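Local coordinates for protein cortical-lytic enzyme (Clostridium perfringens, PDB 5JIP) that cleaves spore-cortex peptidoglycan as a muramidase of glycoside hydrolase family 25, taking part in cortical hydrolysis during spore germination, at residues L29-A32 with K33-F37; N54-L57 with E58-E62; R135-F138 with E139-T142; Y168-S171 with D172-L175; N224-D227 with S228-P232. All coordinates share one frame; numbering follows the deposited sequence.

Contacts 1 to 4 follow one another along the family 25 barrel, whose strands form one curled sheet, and contact 5 comes after its strand 217-221, on the way to the C-terminal beta strands. Contacts 1, 2 and 3 are turns of helices 28-34, 56-66 and 124-142; contacts 4 and 5 lie in loops. The centres of contacts 1 and 3 are about 30 Å apart, on opposite sides of the chain's centre. Two pairs touch: Arg135 of contact 3 reaches the turns of contact 4, and Phe37 of contact 1 packs on Leu229 and Ile226 of contact 5. Contact 5 supplies two of the ligands of a magnesium ion that is also bound by Asp258 and Asp304 of the C-terminal part.

Contact 1: L29-A32 with K33-F37; sequences LTLA and KNSDF
The last turn of helix 28-34 sets Leu31 against Asn34 and Ser35, at the point where the chain leaves the helix. Leu31 O is gripped by two backbone donors. Ser35 N, four residues on, lies 2.8 Å from Leu31 O and approaches nearly along the C=O axis, while Asn34 N stands above the carbonyl plane, 3.1 Å from the same oxygen. Lys33 N likewise reaches Thr30 O at 3.1 Å, so bonds spanning three residues, the 3-10 pattern, already mix with the alpha-helical one. With chi1 62°, the Asn34 amide folds back beside the helix and puts OD1 3.6 Å from Leu31 CD2. That oxygen also faces another acceptor, Leu31 O, at 3.2 Å, but it is satisfied by the hydroxyl of Ser35, whose OG donates to Asn34 OD1 over 2.9 Å. A short polar residue suits each of these two places, because an amide and a hydroxyl can bond to each other while the backbone turns. The turn belongs to the beta-alpha-beta unit formed by strand 15-19, helix 28-34 and strand 38-44. Asn34 ND2 reaches the loop carbonyl Asp211 O, and buried Leu31 packs on neighbouring Leu210. Where the helix runs out, a water gives one hydrogen to Ala32 O at 3.1 Å and the other to Ser35 O at 2.7 Å.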
loop_
_atom_site.group_PDB
_atom_site.type_symbol
_atom_site.label_atom_id
_atom_site.label_comp_id
_atom_site.label_asym_id
_atom_site.label_seq_id
_atom_site.Cartn_x
_atom_site.Cartn_y
_atom_site.Cartn_z
ATOM N N LEU A 29 -22.881 -23.821 -13.144
ATOM C CA LEU A 29 -22.955 -24.489 -11.860
ATOM C C LEU A 29 -21.778 -25.445 -11.692
ATOM O O LEU A 29 -21.238 -25.602 -10.593
ATOM C CB LEU A 29 -24.299 -25.223 -11.711
ATOM C CG LEU A 29 -24.567 -25.784 -10.325
ATOM C CD1 LEU A 29 -24.562 -24.677 -9.287
ATOM C CD2 LEU A 29 -25.897 -26.527 -10.313
ATOM N N THR A 30 -21.367 -26.095 -12.773
ATOM C CA THR A 30 -20.203 -26.965 -12.703
ATOM C C THR A 30 -18.923 -26.152 -12.526
ATOM O O THR A 30 -18.060 -26.506 -11.712
ATOM C CB THR A 30 -20.135 -27.807 -13.966
ATOM O OG1 THR A 30 -21.340 -28.567 -14.073
ATOM C CG2 THR A 30 -18.931 -28.759 -13.958
ATOM N N LEU A 31 -18.790 -25.054 -13.266
ATOM C CA LEU A 31 -17.588 -24.236 -13.154
ATOM C C LEU A 31 -17.444 -23.615 -11.764
ATOM O O LEU A 31 -16.329 -23.352 -11.317
ATOM C CB LEU A 31 -17.627 -23.148 -14.215
ATOM C CG LEU A 31 -17.483 -23.607 -15.679
ATOM C CD1 LEU A 31 -17.581 -22.420 -16.618
ATOM C CD2 LEU A 31 -16.165 -24.351 -15.878
ATOM N N ALA A 32 -18.557 -23.349 -11.086
ATOM C CA ALA A 32 -18.487 -22.767 -9.748
ATOM C C ALA A 32 -17.711 -23.656 -8.800
ATOM O O ALA A 32 -17.147 -23.171 -7.808
ATOM C CB ALA A 32 -19.896 -22.523 -9.202
ATOM N N LYS A 33 -17.675 -24.959 -9.079
ATOM C CA LYS A 33 -17.014 -25.925 -8.214
ATOM C C LYS A 33 -15.544 -26.101 -8.540
ATOM O O LYS A 33 -14.780 -26.548 -7.668
ATOM C CB LYS A 33 -17.675 -27.309 -8.320
ATOM C CG LYS A 33 -19.096 -27.365 -7.838
ATOM C CD LYS A 33 -19.207 -27.051 -6.354
ATOM C CE LYS A 33 -20.284 -26.001 -6.099
ATOM N NZ LYS A 33 -19.772 -24.606 -6.206
ATOM N N ASN A 34 -15.121 -25.760 -9.755
ATOM C CA ASN A 34 -13.749 -26.014 -10.157
ATOM C C ASN A 34 -12.971 -24.778 -10.590
ATOM O O ASN A 34 -11.769 -24.898 -10.839
ATOM C CB ASN A 34 -13.700 -27.097 -11.260
ATOM C CG ASN A 34 -14.413 -26.702 -12.544
ATOM O OD1 ASN A 34 -14.595 -25.511 -12.860
ATOM N ND2 ASN A 34 -14.823 -27.718 -13.306
ATOM N N SER A 35 -13.592 -23.606 -10.655
ATOM C CA SER A 35 -12.934 -22.394 -11.119
ATOM C C SER A 35 -12.954 -21.335 -10.027
ATOM O O SER A 35 -14.000 -21.093 -9.415
ATOM C CB SER A 35 -13.613 -21.863 -12.384
ATOM O OG SER A 35 -13.609 -22.834 -13.411
ATOM N N ASP A 36 -11.803 -20.697 -9.793
ATOM C CA ASP A 36 -11.737 -19.581 -8.849
ATOM C C ASP A 36 -12.277 -18.295 -9.443
ATOM O O ASP A 36 -12.690 -17.393 -8.702
ATOM C CB ASP A 36 -10.298 -19.352 -8.409
ATOM C CG ASP A 36 -9.715 -20.543 -7.684
ATOM O OD1 ASP A 36 -10.184 -20.859 -6.570
ATOM O OD2 ASP A 36 -8.788 -21.153 -8.213
ATOM N N PHE A 37 -12.274 -18.189 -10.764
ATOM C CA PHE A 37 -12.714 -16.983 -11.445
ATOM C C PHE A 37 -13.087 -17.390 -12.856
ATOM O O PHE A 37 -12.667 -18.445 -13.342
ATOM C CB PHE A 37 -11.609 -15.900 -11.477
ATOM C CG PHE A 37 -10.320 -16.371 -12.120
ATOM C CD1 PHE A 37 -10.174 -16.403 -13.507
ATOM C CD2 PHE A 37 -9.268 -16.819 -11.344
ATOM C CE1 PHE A 37 -9.016 -16.857 -14.093
ATOM C CE2 PHE A 37 -8.100 -17.265 -11.925
ATOM C CZ PHE A 37 -7.968 -17.282 -13.309
HETATM O O HOH W 1 -16.160 -20.204 -8.064
#

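Contact 2: N54-L57 with E58-E62; sequences NKFL and EFAKE
Lys55 lays its aliphatic stem over the ring of Phe59, one helical turn on. CB of Lys55 stands 3.6 Å from the centroid of the Phe59 ring and 12° off its normal, a CH-pi contact made over the middle of the face. The lysine chain then bends at chi2 (-75°) and carries CG and CD across the same ring, so that its ammonium group runs out beside the carboxylate of Glu58, the two side chains pointing the same way. The resulting salt bridge is loose, Lys55 NZ to Glu58 OE1 measuring 3.5 Å, and its hydrogen bond is weak. Glu58 OE1 also takes a water at 2.5 Å, which donates its other hydrogen to Asn54 O. A second water joins Asn54 O to Glu58 N, accepting from that amide at 2.9 Å. Lysine suits this partly exposed place because its methylenes can cover an aromatic face while its charge pairs with Glu58. Deeper in, Phe56 CE1 meets the Ala60 methyl CB at 3.8 Å, an apolar contact between two buried residues. The backbone fixes these pairs: Phe59 N bonds to Lys55 O at 2.7 Å, and Ala60 N to Phe56 O at 2.8 Å. Behind them, Phe56, Phe59 and Ala60 rest on Leu40 of strand 38-44, while Phe28 meets Phe59 edge-to-face. This is the first turn of an amphipathic helix, 56-66, packed against a strand of the TIM-barrel wall.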
loop_
_atom_site.group_PDB
_atom_site.type_symbol
_atom_site.label_atom_id
_atom_site.label_comp_id
_atom_site.label_asym_id
_atom_site.label_seq_id
_atom_site.Cartn_x
_atom_site.Cartn_y
_atom_site.Cartn_z
ATOM N N ASN A 54 -22.302 -11.674 -27.808
ATOM C CA ASN A 54 -23.712 -12.064 -27.795
ATOM C C ASN A 54 -24.114 -12.940 -26.614
ATOM O O ASN A 54 -25.319 -13.189 -26.441
ATOM C CB ASN A 54 -24.060 -12.770 -29.098
ATOM C CG ASN A 54 -24.082 -11.807 -30.265
ATOM O OD1 ASN A 54 -24.774 -10.785 -30.211
ATOM N ND2 ASN A 54 -23.294 -12.092 -31.292
ATOM N N LYS A 55 -23.154 -13.429 -25.813
ATOM C CA LYS A 55 -23.457 -14.139 -24.582
ATOM C C LYS A 55 -23.041 -13.370 -23.331
ATOM O O LYS A 55 -23.373 -13.803 -22.222
ATOM C CB LYS A 55 -22.767 -15.518 -24.574
ATOM C CG LYS A 55 -23.345 -16.531 -25.576
ATOM C CD LYS A 55 -24.660 -17.044 -25.088
ATOM C CE LYS A 55 -25.037 -18.310 -25.823
ATOM N NZ LYS A 55 -26.371 -18.810 -25.372
ATOM N N PHE A 56 -22.376 -12.218 -23.476
ATOM C CA PHE A 56 -21.860 -11.519 -22.304
ATOM C C PHE A 56 -22.949 -11.246 -21.266
ATOM O O PHE A 56 -22.795 -11.580 -20.087
ATOM C CB PHE A 56 -21.174 -10.222 -22.721
ATOM C CG PHE A 56 -20.776 -9.372 -21.555
ATOM C CD1 PHE A 56 -19.962 -9.896 -20.568
ATOM C CD2 PHE A 56 -21.225 -8.074 -21.431
ATOM C CE1 PHE A 56 -19.618 -9.159 -19.466
ATOM C CE2 PHE A 56 -20.880 -7.317 -20.339
ATOM C CZ PHE A 56 -20.066 -7.860 -19.344
ATOM N N LEU A 57 -24.043 -10.607 -21.665
ATOM C CA LEU A 57 -25.036 -10.248 -20.662
ATOM C C LEU A 57 -25.539 -11.489 -19.933
ATOM O O LEU A 57 -25.604 -11.520 -18.698
ATOM C CB LEU A 57 -26.192 -9.479 -21.307
ATOM C CG LEU A 57 -25.821 -8.182 -22.007
ATOM C CD1 LEU A 57 -27.069 -7.545 -22.571
ATOM C CD2 LEU A 57 -25.115 -7.255 -21.060
ATOM N N GLU A 58 -25.805 -12.548 -20.673
ATOM C CA GLU A 58 -26.324 -13.761 -20.059
ATOM C C GLU A 58 -25.290 -14.416 -19.163
ATOM O O GLU A 58 -25.603 -14.847 -18.043
ATOM C CB GLU A 58 -26.746 -14.717 -21.156
ATOM C CG GLU A 58 -27.035 -16.117 -20.711
ATOM C CD GLU A 58 -27.328 -17.079 -21.878
ATOM O OE1 GLU A 58 -27.598 -16.617 -23.008
ATOM O OE2 GLU A 58 -27.277 -18.307 -21.654
ATOM N N PHE A 59 -24.048 -14.498 -19.652
ATOM C CA PHE A 59 -22.987 -15.146 -18.901
ATOM C C PHE A 59 -22.673 -14.370 -17.626
ATOM O O PHE A 59 -22.431 -14.969 -16.573
ATOM C CB PHE A 59 -21.738 -15.254 -19.776
ATOM C CG PHE A 59 -21.750 -16.379 -20.797
ATOM C CD1 PHE A 59 -22.812 -17.256 -20.915
ATOM C CD2 PHE A 59 -20.674 -16.544 -21.653
ATOM C CE1 PHE A 59 -22.780 -18.292 -21.850
ATOM C CE2 PHE A 59 -20.656 -17.553 -22.591
ATOM C CZ PHE A 59 -21.717 -18.440 -22.669
ATOM N N ALA A 60 -22.589 -13.041 -17.724
ATOM C CA ALA A 60 -22.230 -12.237 -16.561
ATOM C C ALA A 60 -23.324 -12.286 -15.508
ATOM O O ALA A 60 -23.042 -12.320 -14.304
ATOM C CB ALA A 60 -21.950 -10.789 -16.976
ATOM N N LYS A 61 -24.582 -12.276 -15.943
ATOM C CA LYS A 61 -25.683 -12.344 -14.986
ATOM C C LYS A 61 -25.655 -13.650 -14.205
ATOM O O LYS A 61 -25.854 -13.657 -12.978
ATOM C CB LYS A 61 -27.010 -12.186 -15.703
ATOM C CG LYS A 61 -28.166 -11.977 -14.766
ATOM C CD LYS A 61 -29.439 -11.682 -15.539
ATOM C CE LYS A 61 -30.539 -11.179 -14.594
ATOM N NZ LYS A 61 -31.794 -10.856 -15.349
ATOM N N GLU A 62 -25.372 -14.766 -14.885
ATOM C CA GLU A 62 -25.361 -16.066 -14.215
ATOM C C GLU A 62 -24.136 -16.230 -13.317
ATOM O O GLU A 62 -24.232 -16.802 -12.225
ATOM C CB GLU A 62 -25.427 -17.176 -15.258
ATOM C CG GLU A 62 -25.493 -18.597 -14.685
ATOM C CD GLU A 62 -26.774 -18.899 -13.947
ATOM O OE1 GLU A 62 -27.674 -18.038 -13.863
ATOM O OE2 GLU A 62 -26.863 -20.020 -13.425
HETATM O O HOH W 2 -26.319 -12.356 -23.473
HETATM O O HOH W 3 -27.459 -14.693 -24.543
#

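Contact 3: R135-F138 with E139-T142; sequences RDRF and EEKT
Phe138 O is held by two donors from Thr142: the hydroxyl OG1 at 2.8 Å, from above the carbonyl plane, and the amide N at 3.0 Å. With chi1 67°, Thr142 turns OG1 back to that carbonyl and puts CG2 over the Phe138 ring, 4.1 Å from its centroid, as a CH-pi contact. OG1 also bonds to Arg144 N, so the threonine serves both helix and exit loop. One turn earlier, Glu139 N reaches Arg135 O at 3.0 Å, nearly straight (170°). Their charged ends meet through a water, which accepts from Arg135 NH1 at 2.9 Å and donates to Glu139 OE1 at 2.6 Å. Arg135 also pairs with Asp132, and Glu139 OE2 takes Arg145 NE and Leu146 N. On the side facing helix 83-100, Lys141 CE lies 3.4 Å from Arg137 CZ, over the centre of the guanidinium face. The like charges end 4.1 Å apart, Arg137 NH2 to Lys141 NZ, a proximity probably eased by Asp90, which bridges to Arg137 NE. Such a backbone-bonded threonine ends helix 124-142, the crossover between parallel strands 111-113 and 147-151 of the barrel.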
loop_
_atom_site.group_PDB
_atom_site.type_symbol
_atom_site.label_atom_id
_atom_site.label_comp_id
_atom_site.label_asym_id
_atom_site.label_seq_id
_atom_site.Cartn_x
_atom_site.Cartn_y
_atom_site.Cartn_z
ATOM N N ARG A 135 -5.907 2.926 -21.600
ATOM C CA ARG A 135 -5.752 2.808 -20.150
ATOM C C ARG A 135 -6.081 4.118 -19.425
ATOM O O ARG A 135 -6.788 4.120 -18.403
ATOM C CB ARG A 135 -4.332 2.342 -19.839
ATOM C CG ARG A 135 -3.993 2.238 -18.360
ATOM C CD ARG A 135 -3.205 3.423 -17.886
ATOM N NE ARG A 135 -1.860 3.413 -18.474
ATOM C CZ ARG A 135 -0.777 2.865 -17.930
ATOM N NH1 ARG A 135 -0.836 2.299 -16.741
ATOM N NH2 ARG A 135 0.391 2.910 -18.575
ATOM N N ASP A 136 -5.560 5.248 -19.917
ATOM C CA ASP A 136 -5.812 6.522 -19.242
ATOM C C ASP A 136 -7.300 6.854 -19.213
ATOM O O ASP A 136 -7.841 7.282 -18.184
ATOM C CB ASP A 136 -5.030 7.662 -19.924
ATOM C CG ASP A 136 -3.538 7.613 -19.647
ATOM O OD1 ASP A 136 -3.105 6.888 -18.724
ATOM O OD2 ASP A 136 -2.789 8.317 -20.354
ATOM N N ARG A 137 -7.975 6.709 -20.344
ATOM C CA ARG A 137 -9.408 6.967 -20.384
ATOM C C ARG A 137 -10.157 6.015 -19.471
ATOM O O ARG A 137 -11.025 6.431 -18.691
ATOM C CB ARG A 137 -9.922 6.835 -21.815
ATOM C CG ARG A 137 -11.408 7.132 -21.991
ATOM C CD ARG A 137 -11.701 8.575 -21.670
ATOM N NE ARG A 137 -13.004 8.961 -22.191
ATOM C CZ ARG A 137 -13.380 10.215 -22.406
ATOM N NH1 ARG A 137 -12.548 11.223 -22.126
ATOM N NH2 ARG A 137 -14.594 10.450 -22.891
ATOM N N PHE A 138 -9.849 4.720 -19.572
ATOM C CA PHE A 138 -10.602 3.724 -18.813
ATOM C C PHE A 138 -10.507 3.979 -17.310
ATOM O O PHE A 138 -11.526 4.026 -16.606
ATOM C CB PHE A 138 -10.111 2.320 -19.120
ATOM C CG PHE A 138 -10.973 1.280 -18.486
ATOM C CD1 PHE A 138 -12.102 0.828 -19.136
ATOM C CD2 PHE A 138 -10.719 0.840 -17.183
ATOM C CE1 PHE A 138 -12.933 -0.091 -18.537
ATOM C CE2 PHE A 138 -11.557 -0.087 -16.575
ATOM C CZ PHE A 138 -12.649 -0.553 -17.240
ATOM N N GLU A 139 -9.288 4.173 -16.812
ATOM C CA GLU A 139 -9.075 4.333 -15.377
ATOM C C GLU A 139 -9.592 5.674 -14.874
ATOM O O GLU A 139 -10.138 5.763 -13.773
ATOM C CB GLU A 139 -7.590 4.148 -15.065
ATOM C CG GLU A 139 -7.127 2.737 -15.412
ATOM C CD GLU A 139 -5.772 2.364 -14.829
ATOM O OE1 GLU A 139 -4.966 3.273 -14.515
ATOM O OE2 GLU A 139 -5.494 1.142 -14.694
ATOM N N GLU A 140 -9.437 6.727 -15.672
ATOM C CA GLU A 140 -9.959 8.032 -15.293
ATOM C C GLU A 140 -11.472 7.968 -15.101
ATOM O O GLU A 140 -12.021 8.508 -14.136
ATOM C CB GLU A 140 -9.547 9.032 -16.378
ATOM C CG GLU A 140 -10.082 10.398 -16.240
ATOM C CD GLU A 140 -10.643 10.881 -17.549
ATOM O OE1 GLU A 140 -9.948 10.783 -18.603
ATOM O OE2 GLU A 140 -11.801 11.317 -17.522
ATOM N N LYS A 141 -12.157 7.263 -15.991
ATOM C CA LYS A 141 -13.606 7.238 -15.993
ATOM C C LYS A 141 -14.179 6.281 -14.954
ATOM O O LYS A 141 -15.266 6.534 -14.429
ATOM C CB LYS A 141 -14.104 6.863 -17.383
ATOM C CG LYS A 141 -13.923 7.965 -18.425
ATOM C CD LYS A 141 -14.955 9.059 -18.257
ATOM C CE LYS A 141 -14.739 10.188 -19.253
ATOM N NZ LYS A 141 -15.764 11.241 -19.090
ATOM N N THR A 142 -13.476 5.192 -14.627
ATOM C CA THR A 142 -14.042 4.152 -13.787
ATOM C C THR A 142 -13.438 4.087 -12.391
ATOM O O THR A 142 -14.072 3.526 -11.510
ATOM C CB THR A 142 -13.856 2.773 -14.434
ATOM O OG1 THR A 142 -12.453 2.451 -14.471
ATOM C CG2 THR A 142 -14.470 2.749 -15.817
HETATM O O HOH W 4 -2.442 2.559 -14.344
#

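Contact 4: Y168-S171 with D172-L175; sequences YPLS and DMPL
Asp172 turns its carboxylate back toward Pro169, bringing OD1 to 3.3 Å from Pro169 O. Both are acceptors, and Arg135 of helix 124-142 serves each with a different nitrogen: NH1 makes a salt bridge with Asp172 OD1, NH2 a weak hydrogen bond to Pro169 O. The chi1 of 68°, with CG between the backbone N and the carbonyl carbon, brings the acid to this place, and aspartate is short enough to stay within the turn. Met173 follows, its N donating to Leu170 O at 2.9 Å from well above the carbonyl plane. That bond closes the second of two overlapping type I beta turns, Tyr168 to Ser171 and Leu170 to Met173. In the first, Tyr168 O accepts twice from Ser171, from the amide N at 3.2 Å and from the hydroxyl OG at 3.0 Å, the hydroxyl lying in the carbonyl plane. A serine fits this corner because its side chain can repeat the bond made by its own backbone. The Met173 side chain runs beside that of Leu170, pointing the same way, with SD 4.1 Å from Leu170 CD2. Both are buried and apolar: Leu170 packs on Val128 and Ile131 of helix 124-142, Met173 on Leu148 of strand 147-151. Pro174 then makes a backbone bond with Leu148, and Leu175 starts barrel strand 175-178 by pairing with Thr200 and Met201.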
loop_
_atom_site.group_PDB
_atom_site.type_symbol
_atom_site.label_atom_id
_atom_site.label_comp_id
_atom_site.label_asym_id
_atom_site.label_seq_id
_atom_site.Cartn_x
_atom_site.Cartn_y
_atom_site.Cartn_z
ATOM N N TYR A 168 9.371 1.260 -20.777
ATOM C CA TYR A 168 8.246 0.330 -20.882
ATOM C C TYR A 168 7.050 1.019 -20.242
ATOM O O TYR A 168 6.783 0.816 -19.050
ATOM C CB TYR A 168 8.545 -0.988 -20.178
ATOM C CG TYR A 168 9.717 -1.736 -20.731
ATOM C CD1 TYR A 168 9.564 -2.601 -21.807
ATOM C CD2 TYR A 168 10.979 -1.594 -20.165
ATOM C CE1 TYR A 168 10.638 -3.313 -22.309
ATOM C CE2 TYR A 168 12.063 -2.289 -20.656
ATOM C CZ TYR A 168 11.889 -3.143 -21.735
ATOM O OH TYR A 168 12.956 -3.846 -22.231
ATOM N N PRO A 169 6.324 1.855 -20.993
ATOM C CA PRO A 169 5.227 2.622 -20.385
ATOM C C PRO A 169 4.081 1.771 -19.859
ATOM O O PRO A 169 3.304 2.263 -19.031
ATOM C CB PRO A 169 4.753 3.528 -21.530
ATOM C CG PRO A 169 5.938 3.581 -22.508
ATOM C CD PRO A 169 6.554 2.226 -22.400
ATOM N N LEU A 170 3.911 0.541 -20.332
ATOM C CA LEU A 170 2.787 -0.271 -19.862
ATOM C C LEU A 170 3.146 -1.194 -18.700
ATOM O O LEU A 170 2.279 -1.964 -18.253
ATOM C CB LEU A 170 2.237 -1.100 -21.011
ATOM C CG LEU A 170 1.916 -0.321 -22.276
ATOM C CD1 LEU A 170 1.485 -1.280 -23.362
ATOM C CD2 LEU A 170 0.899 0.801 -22.035
ATOM N N SER A 171 4.385 -1.137 -18.196
ATOM C CA SER A 171 4.865 -2.132 -17.236
ATOM C C SER A 171 4.222 -1.978 -15.867
ATOM O O SER A 171 4.439 -2.832 -14.991
ATOM C CB SER A 171 6.399 -2.048 -17.114
ATOM O OG SER A 171 6.843 -0.804 -16.571
ATOM N N ASP A 172 3.470 -0.909 -15.650
ATOM C CA ASP A 172 2.734 -0.759 -14.413
ATOM C C ASP A 172 1.319 -1.317 -14.543
ATOM O O ASP A 172 0.624 -1.426 -13.541
ATOM C CB ASP A 172 2.691 0.713 -13.964
ATOM C CG ASP A 172 1.863 1.598 -14.873
ATOM O OD1 ASP A 172 1.938 1.439 -16.117
ATOM O OD2 ASP A 172 1.152 2.469 -14.316
ATOM N N MET A 173 0.907 -1.738 -15.732
ATOM C CA MET A 173 -0.378 -2.419 -15.853
ATOM C C MET A 173 -0.285 -3.836 -15.294
ATOM O O MET A 173 0.731 -4.500 -15.452
ATOM C CB MET A 173 -0.824 -2.477 -17.319
ATOM C CG MET A 173 -0.973 -1.116 -17.944
ATOM S SD MET A 173 -1.645 -1.247 -19.609
ATOM C CE MET A 173 -3.356 -1.732 -19.259
ATOM N N PRO A 174 -1.337 -4.349 -14.660
ATOM C CA PRO A 174 -1.372 -5.797 -14.429
ATOM C C PRO A 174 -1.293 -6.500 -15.767
ATOM O O PRO A 174 -1.918 -6.068 -16.738
ATOM C CB PRO A 174 -2.718 -6.035 -13.727
ATOM C CG PRO A 174 -3.099 -4.712 -13.174
ATOM C CD PRO A 174 -2.536 -3.677 -14.156
ATOM N N LEU A 175 -0.515 -7.587 -15.803
ATOM C CA LEU A 175 -0.283 -8.360 -17.019
ATOM C C LEU A 175 -0.946 -9.731 -16.954
ATOM O O LEU A 175 -0.670 -10.538 -16.054
ATOM C CB LEU A 175 1.212 -8.541 -17.286
ATOM C CG LEU A 175 1.576 -9.401 -18.487
ATOM C CD1 LEU A 175 1.125 -8.743 -19.761
ATOM C CD2 LEU A 175 3.053 -9.652 -18.489
#

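Contact 5: N224-D227 with S228-P232; sequences NSID and SLMPP. With MG (magnesium ion), chain E.
From Ser225 to Met230 the backbone winds through a short 3-10 turn, in which Ser228 N bonds to Ser225 O, Leu229 N to Ile226 O and Met230 N to Asp227 O, each donor standing above its carbonyl plane. On one side of the turn Ile226 meets two side chains. Its CD1 touches Leu229 CD1 at 4.1 Å, the chains crossing at about a right angle, and its CG1 lies 3.8 Å from Met230 CE. With chi1 -176°, CG1 of Ile226 is turned anti to the backbone N, which carries the branch forward to both partners. The flexible thioether, bent at chi3, curls round to bring its methyl to the isoleucine. Ser225 begins the turn: its OG accepts from Asp227 N at 3.1 Å, an ST turn, and also bonds to Asp257. A water bridges Ser225 N and Ser228 OG. The magnesium site forms where the turn ends. Asp227 O and Met230 O bind the ion at 2.2 and 2.0 Å, in neighbouring positions, and their shared binding to the ion accounts for two carbonyl oxygens standing 2.9 Å apart. Two waters, each 2.1 Å from the magnesium, occupy opposite positions. Asp258, just before strand 259-266, and Asp304, at the end of strand 296-304, complete the six ligands, so the ion links this loop to the C-terminal sheet. Asp227 serves the metal through its backbone, while its carboxylate OD2 accepts from Asp257 N.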
loop_
_atom_site.group_PDB
_atom_site.type_symbol
_atom_site.label_atom_id
_atom_site.label_comp_id
_atom_site.label_asym_id
_atom_site.label_seq_id
_atom_site.Cartn_x
_atom_site.Cartn_y
_atom_site.Cartn_z
ATOM N N ASN A 224 -2.043 -16.017 -6.185
ATOM C CA ASN A 224 -2.250 -16.929 -5.073
ATOM C C ASN A 224 -3.574 -16.696 -4.371
ATOM O O ASN A 224 -4.135 -17.630 -3.781
ATOM C CB ASN A 224 -1.108 -16.781 -4.086
ATOM C CG ASN A 224 0.187 -17.324 -4.635
ATOM O OD1 ASN A 224 0.246 -17.797 -5.776
ATOM N ND2 ASN A 224 1.227 -17.288 -3.826
ATOM N N SER A 225 -4.076 -15.468 -4.401
ATOM C CA SER A 225 -5.364 -15.138 -3.821
ATOM C C SER A 225 -6.270 -14.497 -4.857
ATOM O O SER A 225 -5.848 -13.612 -5.602
ATOM C CB SER A 225 -5.216 -14.178 -2.654
ATOM O OG SER A 225 -6.497 -13.848 -2.161
ATOM N N ILE A 226 -7.535 -14.919 -4.851
ATOM C CA ILE A 226 -8.542 -14.294 -5.702
ATOM C C ILE A 226 -8.642 -12.801 -5.394
ATOM O O ILE A 226 -9.010 -12.002 -6.258
ATOM C CB ILE A 226 -9.894 -15.015 -5.524
ATOM C CG1 ILE A 226 -10.933 -14.435 -6.468
ATOM C CG2 ILE A 226 -10.397 -14.904 -4.100
ATOM C CD1 ILE A 226 -10.644 -14.775 -7.955
ATOM N N ASP A 227 -8.327 -12.408 -4.160
ATOM C CA ASP A 227 -8.388 -11.007 -3.776
ATOM C C ASP A 227 -7.492 -10.143 -4.656
ATOM O O ASP A 227 -7.825 -8.983 -4.923
ATOM C CB ASP A 227 -7.987 -10.842 -2.301
ATOM C CG ASP A 227 -8.879 -11.621 -1.331
ATOM O OD1 ASP A 227 -10.011 -11.931 -1.672
ATOM O OD2 ASP A 227 -8.418 -11.900 -0.200
ATOM N N SER A 228 -6.398 -10.710 -5.169
ATOM C CA SER A 228 -5.454 -9.941 -5.978
ATOM C C SER A 228 -5.994 -9.621 -7.375
ATOM O O SER A 228 -5.363 -8.860 -8.096
ATOM C CB SER A 228 -4.140 -10.694 -6.095
ATOM O OG SER A 228 -3.516 -10.764 -4.816
ATOM N N LEU A 229 -7.118 -10.212 -7.772
ATOM C CA LEU A 229 -7.781 -9.852 -9.018
ATOM C C LEU A 229 -8.925 -8.868 -8.817
ATOM O O LEU A 229 -9.408 -8.292 -9.812
ATOM C CB LEU A 229 -8.337 -11.114 -9.708
ATOM C CG LEU A 229 -7.312 -12.142 -10.209
ATOM C CD1 LEU A 229 -8.023 -13.350 -10.804
ATOM C CD2 LEU A 229 -6.361 -11.492 -11.239
ATOM N N MET A 230 -9.378 -8.676 -7.568
ATOM C CA MET A 230 -10.609 -7.945 -7.241
ATOM C C MET A 230 -10.360 -6.721 -6.358
ATOM O O MET A 230 -9.397 -6.691 -5.586
ATOM C CB MET A 230 -11.595 -8.857 -6.510
ATOM C CG MET A 230 -11.891 -10.116 -7.247
ATOM S SD MET A 230 -13.242 -11.073 -6.508
ATOM C CE MET A 230 -12.644 -11.398 -4.849
ATOM N N PRO A 231 -11.228 -5.717 -6.416
ATOM C CA PRO A 231 -11.201 -4.686 -5.389
ATOM C C PRO A 231 -11.517 -5.285 -4.030
ATOM O O PRO A 231 -12.248 -6.298 -3.927
ATOM C CB PRO A 231 -12.296 -3.704 -5.839
ATOM C CG PRO A 231 -12.525 -4.036 -7.287
ATOM C CD PRO A 231 -12.306 -5.467 -7.395
ATOM N N PRO A 232 -11.038 -4.666 -2.960
ATOM C CA PRO A 232 -11.440 -5.107 -1.618
ATOM C C PRO A 232 -12.920 -4.885 -1.389
ATOM O O PRO A 232 -13.567 -4.058 -2.049
ATOM C CB PRO A 232 -10.617 -4.227 -0.673
ATOM C CG PRO A 232 -10.048 -3.200 -1.461
ATOM C CD PRO A 232 -10.239 -3.432 -2.917
HETATM MG MG MG E . -7.536 -6.843 -4.772
HETATM O O HOH W 5 -2.253 -13.209 -4.264
HETATM O O HOH W 6 -6.619 -6.635 -6.654
HETATM O O HOH W 7 -8.539 -6.915 -2.894
#